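Local coordinates for protein citryl-CoA lyase (PDB 6HXP) that probably cleaves citryl-CoA to acetyl-CoA and oxaloacetate, as a coenzyme A-binding relative of citrate synthase, at residues A[107-112]-A[125-130]; A[135-140]-A[170-175]; A[154-157]-A[161-164]. All coordinates share one frame; numbering follows the deposited sequence.

The three contacts all lie within the region matching the citrate synthase family, in the helical body of the chain. Contact 1 comes first along the chain, joining helices 101-116 and 120-129. Contact 2 brings the coenzyme A-binding loop 135-140 to helix 164-180, and contact 3, the turn after helix 147-158, falls between its two segments in sequence. The centres of contacts 1 and 2 are about 11 Å apart, and Phe109 packs directly on Pro135, Tyr137 and Val172. Contact 3 is centred about 17 Å from contact 2 and 22 Å from contact 1. Glu170 reaches it through a probable hydrogen bond to Tyr162. Helix 164-180 thus links the coenzyme A loop to a turn remote from the ligand.

Contact 1 (A[107-112]-A[125-130]); sequences MRFIQE and KEYLET
Phe109 and Tyr127 meet because their first torsions turn the two rings into the space between helices 101-116 and 120-129. CG of Phe109 stands anti to the backbone N (chi1 168°), while Tyr127 is held at a chi1 of -92°, well off a staggered position. The result is a T-shaped (edge-to-face) aromatic pair bridging two successive helices of the citrate synthase fold. The edge of Phe109 is directed at the face of Tyr127, with centroids 5.2 Å apart and planes at 77°. The two side chains run past one another in opposite directions, and the CD1-CE1 side of the phenyl ring is the part that meets Tyr127. Its CE1 lies 3.7 Å from CE1 of Tyr127, and its CD1 is 3.8 Å from CZ of Tyr127. The contact is small and rests entirely on these two rings; the two segments stay well apart, their nearest CA atoms, those of Phe109 and Tyr127, being 10.8 Å from each other. Ile134 packs against both rings, and Lys132 also touches Tyr127; both bind coenzyme A, so the pair belongs to the shell behind the coenzyme A site. On the exposed side of helix 101-116, Arg108 and Glu112, one turn apart, form a salt bridge, NE to OE2, of 3.2 Å. The carboxylate oxygen is approached from above its plane, whereas it lies close to the guanidinium plane. Back at the aromatic pair, the phenol oxygen approaches the phenyl ring obliquely, Tyr127 OH lying 3.6 Å from Phe109 CD1.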
# COMPACT_ATOMS: atom_id res chain seq x y z
N MET A 107 -18.34 5.23 17.24
CA MET A 107 -19.43 4.26 17.14
C MET A 107 -19.47 3.36 18.36
O MET A 107 -20.54 3.05 18.86
CB MET A 107 -19.29 3.40 15.88
CG MET A 107 -19.66 4.13 14.59
SD MET A 107 -19.56 3.08 13.14
CE MET A 107 -21.04 2.03 13.34
N ARG A 108 -18.30 2.91 18.85
CA ARG A 108 -18.29 2.04 20.03
C ARG A 108 -18.82 2.79 21.25
O ARG A 108 -19.63 2.27 22.01
CB ARG A 108 -16.85 1.56 20.27
CG ARG A 108 -16.75 0.48 21.30
CD ARG A 108 -15.32 0.02 21.45
NE ARG A 108 -15.30 -1.20 22.27
CZ ARG A 108 -14.20 -1.91 22.53
NH1 ARG A 108 -13.02 -1.48 22.12
NH2 ARG A 108 -14.28 -3.02 23.24
N PHE A 109 -18.36 4.03 21.42
CA PHE A 109 -18.79 4.86 22.55
C PHE A 109 -20.32 5.11 22.52
O PHE A 109 -20.99 4.95 23.55
CB PHE A 109 -18.05 6.21 22.50
CG PHE A 109 -18.61 7.25 23.44
CD1 PHE A 109 -18.47 7.10 24.80
CD2 PHE A 109 -19.31 8.34 22.96
CE1 PHE A 109 -19.01 8.05 25.68
CE2 PHE A 109 -19.85 9.28 23.83
CZ PHE A 109 -19.71 9.12 25.19
N ILE A 110 -20.85 5.51 21.37
CA ILE A 110 -22.27 5.78 21.22
C ILE A 110 -23.09 4.51 21.43
O ILE A 110 -24.09 4.53 22.16
CB ILE A 110 -22.57 6.45 19.86
CG1 ILE A 110 -21.96 7.86 19.83
CG2 ILE A 110 -24.08 6.51 19.61
CD1 ILE A 110 -21.88 8.44 18.47
N GLN A 111 -22.66 3.40 20.84
CA GLN A 111 -23.41 2.15 20.99
C GLN A 111 -23.35 1.63 22.41
O GLN A 111 -24.38 1.23 22.95
CB GLN A 111 -22.94 1.10 20.00
CG GLN A 111 -23.30 1.49 18.57
CD GLN A 111 -22.78 0.47 17.61
OE1 GLN A 111 -22.76 -0.72 17.93
NE2 GLN A 111 -22.48 0.88 16.38
N GLU A 112 -22.17 1.65 23.02
CA GLU A 112 -22.06 1.18 24.40
C GLU A 112 -22.78 2.12 25.37
O GLU A 112 -23.38 1.65 26.33
CB GLU A 112 -20.59 0.94 24.79
CG GLU A 112 -20.03 -0.27 24.06
CD GLU A 112 -18.58 -0.63 24.32
OE1 GLU A 112 -17.91 0.11 25.08
OE2 GLU A 112 -18.10 -1.64 23.76
N LYS A 125 -19.16 12.28 33.18
CA LYS A 125 -18.36 12.49 34.40
C LYS A 125 -17.21 11.48 34.47
O LYS A 125 -16.06 11.88 34.64
CB LYS A 125 -19.25 12.41 35.65
CG LYS A 125 -18.53 12.74 36.94
CD LYS A 125 -19.50 13.24 38.02
CE LYS A 125 -20.50 12.20 38.48
NZ LYS A 125 -21.59 12.80 39.30
N GLU A 126 -17.50 10.19 34.24
CA GLU A 126 -16.48 9.13 34.24
C GLU A 126 -15.36 9.41 33.21
O GLU A 126 -14.19 9.26 33.55
CB GLU A 126 -17.14 7.76 33.98
CG GLU A 126 -16.22 6.55 33.99
CD GLU A 126 -16.84 5.32 33.36
OE1 GLU A 126 -17.11 4.35 34.10
OE2 GLU A 126 -17.08 5.34 32.13
N TYR A 127 -15.70 9.86 31.98
CA TYR A 127 -14.68 10.17 30.97
C TYR A 127 -13.86 11.38 31.32
O TYR A 127 -12.65 11.36 31.16
CB TYR A 127 -15.28 10.39 29.58
CG TYR A 127 -15.34 9.14 28.74
CD1 TYR A 127 -16.32 8.19 28.95
CD2 TYR A 127 -14.41 8.91 27.73
CE1 TYR A 127 -16.41 7.05 28.16
CE2 TYR A 127 -14.53 7.80 26.89
CZ TYR A 127 -15.50 6.86 27.14
OH TYR A 127 -15.61 5.71 26.40
N LEU A 128 -14.53 12.48 31.72
CA LEU A 128 -13.82 13.72 32.06
C LEU A 128 -12.91 13.52 33.27
O LEU A 128 -11.82 14.09 33.29
CB LEU A 128 -14.81 14.87 32.34
CG LEU A 128 -15.60 15.37 31.11
CD1 LEU A 128 -16.62 16.40 31.52
CD2 LEU A 128 -14.68 15.96 30.06
N GLU A 129 -13.34 12.70 34.24
CA GLU A 129 -12.55 12.41 35.45
C GLU A 129 -11.24 11.70 35.14
O GLU A 129 -10.22 12.03 35.74
CB GLU A 129 -13.36 11.56 36.45
CG GLU A 129 -14.28 12.39 37.33
CD GLU A 129 -15.20 11.59 38.23
OE1 GLU A 129 -15.91 12.22 39.05
OE2 GLU A 129 -15.23 10.34 38.12
N THR A 130 -11.27 10.71 34.24
CA THR A 130 -10.09 9.92 33.87
C THR A 130 -9.24 10.55 32.74
O THR A 130 -8.28 9.92 32.29
CB THR A 130 -10.52 8.48 33.55
OG1 THR A 130 -11.46 8.51 32.48
CG2 THR A 130 -11.13 7.78 34.77

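Contact 2 (A[135-140]-A[170-175]); sequences PGYGHR and EDVAEE. With COA (coenzyme A), chain B.
Tyr137 crosses Val172 at about a right angle, its ring lying across the methyl CG1. This is a CH-pi contact: CG1 of Val172 sits over one ring face of Tyr137, 3.9 Å from the centroid and 30° off the normal, and comes nearest to CZ. With CG1 anti to the backbone N (chi1 163°), Val172 presents this methyl to the ring. Ala173 packs on the CD2-CE2 side, its CB 3.8 Å from CE2 of Tyr137. The phenol OH passes beside CB of Val172 to bond to the carbonyl of Ala169. Replacing Tyr137 by an alanine is likely to open a gap against Val172, Ala173 and Phe109 and leave the Ala169 carbonyl without this donor. The loop's backbone, meanwhile, grips coenzyme A: Gly136 N donates to O5P of the coenzyme at 3.1 Å, and Tyr137 O accepts from its adenine N6A at 3.0 Å. Poorly ordered Arg140 reaches pyrophosphate oxygen O4A with NH1, edge-on, at 3.3 Å. The anchored loop is also paired through backbone bonds with Val185 and Asn187, while Phe109 of helix 101-116 packs on both Tyr137 and Val172 and helix 120-129 touches Val172 through Val120.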
# COMPACT_ATOMS: atom_id res chain seq x y z
N PRO A 135 -14.54 10.19 22.16
CA PRO A 135 -14.44 10.18 20.70
C PRO A 135 -15.62 10.78 19.99
O PRO A 135 -16.77 10.53 20.37
CB PRO A 135 -14.30 8.68 20.37
CG PRO A 135 -14.95 8.00 21.50
CD PRO A 135 -14.65 8.82 22.71
N GLY A 136 -15.33 11.54 18.94
CA GLY A 136 -16.35 12.19 18.13
C GLY A 136 -16.74 13.59 18.60
O GLY A 136 -17.68 14.16 18.03
N TYR A 137 -15.99 14.17 19.58
CA TYR A 137 -16.28 15.48 20.12
C TYR A 137 -15.08 16.39 20.02
O TYR A 137 -13.93 15.94 20.17
CB TYR A 137 -16.75 15.38 21.58
CG TYR A 137 -18.03 14.59 21.68
CD1 TYR A 137 -18.00 13.20 21.78
CD2 TYR A 137 -19.26 15.21 21.56
CE1 TYR A 137 -19.17 12.45 21.70
CE2 TYR A 137 -20.44 14.48 21.57
CZ TYR A 137 -20.39 13.10 21.63
OH TYR A 137 -21.53 12.34 21.56
N GLY A 138 -15.37 17.67 19.83
CA GLY A 138 -14.39 18.73 19.72
C GLY A 138 -13.95 19.07 18.32
O GLY A 138 -13.92 18.21 17.43
N HIS A 139 -13.53 20.33 18.12
CA HIS A 139 -13.05 20.81 16.82
C HIS A 139 -12.13 21.99 17.06
O HIS A 139 -12.38 22.76 17.98
CB HIS A 139 -14.23 21.24 15.94
CG HIS A 139 -13.87 21.43 14.50
ND1 HIS A 139 -13.30 22.61 14.03
CD2 HIS A 139 -14.01 20.58 13.45
CE1 HIS A 139 -13.14 22.44 12.73
NE2 HIS A 139 -13.58 21.24 12.33
N ARG A 140 -11.08 22.13 16.25
CA ARG A 140 -10.12 23.24 16.41
C ARG A 140 -10.75 24.63 16.22
O ARG A 140 -10.33 25.59 16.86
CB ARG A 140 -8.92 23.10 15.44
CG ARG A 140 -7.85 22.08 15.83
CD ARG A 140 -7.00 22.50 17.03
NE ARG A 140 -6.26 23.74 16.80
CZ ARG A 140 -6.18 24.75 17.66
NH1 ARG A 140 -6.80 24.69 18.83
NH2 ARG A 140 -5.48 25.84 17.36
N GLU A 170 -25.91 13.71 20.69
CA GLU A 170 -26.14 15.15 20.94
C GLU A 170 -26.28 15.45 22.40
O GLU A 170 -25.81 16.51 22.87
CB GLU A 170 -27.35 15.64 20.13
CG GLU A 170 -27.08 15.55 18.65
CD GLU A 170 -27.84 16.55 17.81
OE1 GLU A 170 -29.08 16.45 17.76
OE2 GLU A 170 -27.19 17.49 17.29
N ASP A 171 -26.92 14.55 23.18
CA ASP A 171 -27.03 14.76 24.62
C ASP A 171 -25.65 14.80 25.26
O ASP A 171 -25.44 15.60 26.17
CB ASP A 171 -27.86 13.64 25.28
CG ASP A 171 -29.36 13.75 25.08
OD1 ASP A 171 -29.81 14.80 24.57
OD2 ASP A 171 -30.06 12.75 25.33
N VAL A 172 -24.71 13.97 24.80
CA VAL A 172 -23.35 13.97 25.34
C VAL A 172 -22.66 15.31 25.07
O VAL A 172 -22.01 15.83 25.98
CB VAL A 172 -22.52 12.76 24.78
CG1 VAL A 172 -21.02 12.95 24.98
CG2 VAL A 172 -22.99 11.44 25.40
N ALA A 173 -22.83 15.91 23.88
CA ALA A 173 -22.19 17.21 23.61
C ALA A 173 -22.71 18.27 24.59
O ALA A 173 -21.93 19.04 25.16
CB ALA A 173 -22.47 17.67 22.21
N GLU A 174 -24.02 18.28 24.80
CA GLU A 174 -24.64 19.25 25.70
C GLU A 174 -24.12 19.06 27.12
O GLU A 174 -23.79 20.04 27.81
CB GLU A 174 -26.17 19.11 25.63
CG GLU A 174 -26.96 20.02 26.55
CD GLU A 174 -28.45 20.06 26.29
OE1 GLU A 174 -29.00 19.08 25.74
OE2 GLU A 174 -29.09 21.08 26.66
N GLU A 175 -24.02 17.79 27.56
CA GLU A 175 -23.52 17.48 28.91
C GLU A 175 -22.04 17.81 29.09
O GLU A 175 -21.65 18.24 30.19
CB GLU A 175 -23.79 16.00 29.24
CG GLU A 175 -23.44 15.59 30.65
CD GLU A 175 -24.19 16.33 31.74
OE1 GLU A 175 -25.33 16.80 31.49
OE2 GLU A 175 -23.64 16.43 32.85
N1A COA B . -13.25 14.87 25.21
C2A COA B . -12.90 15.39 26.39
N3A COA B . -12.18 16.49 26.63
C4A COA B . -11.79 17.08 25.49
C5A COA B . -12.07 16.65 24.20
C6A COA B . -12.85 15.48 24.07
N6A COA B . -13.23 14.97 22.90
N7A COA B . -11.53 17.52 23.27
C8A COA B . -10.96 18.44 24.00
N9A COA B . -11.08 18.25 25.35
C1B COA B . -10.65 19.14 26.43
C2B COA B . -9.44 20.03 26.11
O2B COA B . -8.25 19.46 26.65
C3B COA B . -9.83 21.31 26.83
O3B COA B . -9.63 21.17 28.25
P3B COA B . -9.31 22.36 29.31
O7A COA B . -9.17 23.68 28.63
O8A COA B . -10.46 22.34 30.32
O9A COA B . -8.03 21.93 30.04
C4B COA B . -11.33 21.37 26.60
O4B COA B . -11.73 19.99 26.76
C5B COA B . -11.80 21.87 25.26
O5B COA B . -11.05 23.04 24.86
P1A COA B . -10.89 23.44 23.30
O1A COA B . -9.94 24.57 23.15
O2A COA B . -12.30 23.74 22.79
O3A COA B . -10.37 22.15 22.52
P2A COA B . -8.99 21.82 21.79
O4A COA B . -8.62 22.91 20.87
O5A COA B . -7.97 21.56 22.90
O6A COA B . -9.18 20.38 21.03
CBP COA B . -9.11 18.89 19.11
CCP COA B . -9.30 20.32 19.60
CDP COA B . -9.79 18.76 17.74
CEP COA B . -7.61 18.64 18.94
CAP COA B . -9.69 17.83 20.08
OAP COA B . -10.92 18.22 20.68
C9P COA B . -9.81 16.44 19.48
O9P COA B . -8.82 15.70 19.41
N8P COA B . -11.02 16.06 19.08
C7P COA B . -11.32 14.71 18.63
C6P COA B . -11.39 13.73 19.79
C5P COA B . -11.36 12.29 19.33
O5P COA B . -12.22 11.84 18.57
N4P COA B . -10.37 11.55 19.84
C3P COA B . -10.44 10.10 19.98
C2P COA B . -10.32 9.34 18.68
S1P COA B . -8.77 9.85 17.89

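Contact 3 (A[154-157]-A[161-164]); sequences DIAR and FYGE
Ala156 O holds the start of the outgoing chain with two backbone hydrogen bonds, from the amides five and six residues further on. Phe161 N donates at 2.9 Å, nearly along the C=O axis of Ala156. Tyr162 N binds the same oxygen at 3.1 Å but arrives 64° out of the carbonyl plane, away from any lone pair. One acceptor therefore pins two consecutive peptides. Farther out, the guanidinium of Arg157 lies flat over one face of the Tyr162 ring, with planes at 24° and centres 3.9 Å apart, in a cation-pi stack offset toward the rim. The two side chains run side by side in the same direction: Tyr162 has CG anti to its backbone N (chi1 -171°), and the chain of Arg157 is extended from CG to NE. CG of Arg157 accordingly rests 3.8 Å from CD2 of Tyr162 while its guanidinium covers the phenol end. NH2 of Arg157 comes close to the tyrosine OH at a poor angle for a bond. That OH instead bonds to Glu170 of helix 164-180, whose carboxylate also forms a weak, long ion pair with Arg157. Since Arg157 is modelled in two conformers, the stack describes one of them. Beneath it, Ala156 CB fills the corner between the two aromatic side chains, 4.0 Å from CB of Tyr162 and 3.9 Å from CD1 of Phe161. Met53 of helix 48-60 packs on both Ala156 and Phe161, and Ile195 of helix 188-198 on Phe161. The whole is a short connection between two consecutive helices of the helical citrate synthase fold: helix 147-158 ends, the chain turns through Phe161 and Tyr162, tied back to Ala156 O, and Gly163 takes the N-cap position of helix 164-180.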
# COMPACT_ATOMS: atom_id res chain seq x y z
N ASP A 154 -30.04 17.56 10.83
CA ASP A 154 -31.27 18.19 10.32
C ASP A 154 -31.93 17.25 9.35
O ASP A 154 -33.15 17.11 9.38
CB ASP A 154 -30.96 19.51 9.59
CG ASP A 154 -30.61 20.67 10.49
OD1 ASP A 154 -30.84 20.56 11.72
OD2 ASP A 154 -30.09 21.69 9.96
N ILE A 155 -31.15 16.62 8.48
CA ILE A 155 -31.70 15.65 7.51
C ILE A 155 -32.31 14.46 8.27
O ILE A 155 -33.45 14.05 7.99
CB ILE A 155 -30.62 15.20 6.51
CG1 ILE A 155 -30.20 16.37 5.60
CG2 ILE A 155 -31.14 14.04 5.64
CD1 ILE A 155 -28.84 16.12 4.94
N ALA A 156 -31.56 13.93 9.25
CA ALA A 156 -32.06 12.80 10.05
C ALA A 156 -33.41 13.16 10.71
O ALA A 156 -34.30 12.33 10.74
CB ALA A 156 -31.07 12.44 11.11
N ARG A 157 -33.57 14.40 11.20
CA ARG A 157 -34.82 14.81 11.83
C ARG A 157 -35.94 14.98 10.79
O ARG A 157 -37.07 14.54 11.04
CB ARG A 157 -34.65 16.13 12.61
CG ARG A 157 -33.89 15.99 13.93
CD ARG A 157 -33.81 17.33 14.62
NE ARG A 157 -33.02 17.31 15.86
CZ ARG A 157 -33.47 16.88 17.03
NH1 ARG A 157 -34.70 16.38 17.14
NH2 ARG A 157 -32.70 16.93 18.10
N PHE A 161 -35.65 9.78 10.88
CA PHE A 161 -34.62 8.77 11.06
C PHE A 161 -33.94 8.94 12.42
O PHE A 161 -33.53 7.97 13.04
CB PHE A 161 -33.59 8.89 9.93
CG PHE A 161 -32.34 8.08 10.13
CD1 PHE A 161 -31.27 8.59 10.84
CD2 PHE A 161 -32.23 6.83 9.57
CE1 PHE A 161 -30.11 7.83 11.01
CE2 PHE A 161 -31.05 6.11 9.69
CZ PHE A 161 -30.02 6.60 10.44
N TYR A 162 -33.77 10.19 12.85
CA TYR A 162 -33.16 10.55 14.12
C TYR A 162 -33.74 9.69 15.24
O TYR A 162 -34.95 9.72 15.47
CB TYR A 162 -33.38 12.04 14.38
CG TYR A 162 -32.63 12.62 15.55
CD1 TYR A 162 -33.12 12.49 16.85
CD2 TYR A 162 -31.49 13.38 15.36
CE1 TYR A 162 -32.49 13.12 17.92
CE2 TYR A 162 -30.87 14.04 16.41
CZ TYR A 162 -31.33 13.85 17.70
OH TYR A 162 -30.71 14.49 18.74
N GLY A 163 -32.88 8.95 15.92
CA GLY A 163 -33.31 8.05 16.98
C GLY A 163 -32.43 8.10 18.20
O GLY A 163 -31.77 9.10 18.47
N GLU A 164 -32.42 7.00 18.93
CA GLU A 164 -31.74 6.90 20.23
C GLU A 164 -30.25 7.17 20.16
O GLU A 164 -29.70 7.80 21.06
CB GLU A 164 -32.02 5.54 20.90
CG GLU A 164 -31.54 4.31 20.14
CD GLU A 164 -31.95 2.98 20.73
OE1 GLU A 164 -32.42 2.97 21.89
OE2 GLU A 164 -31.77 1.94 20.06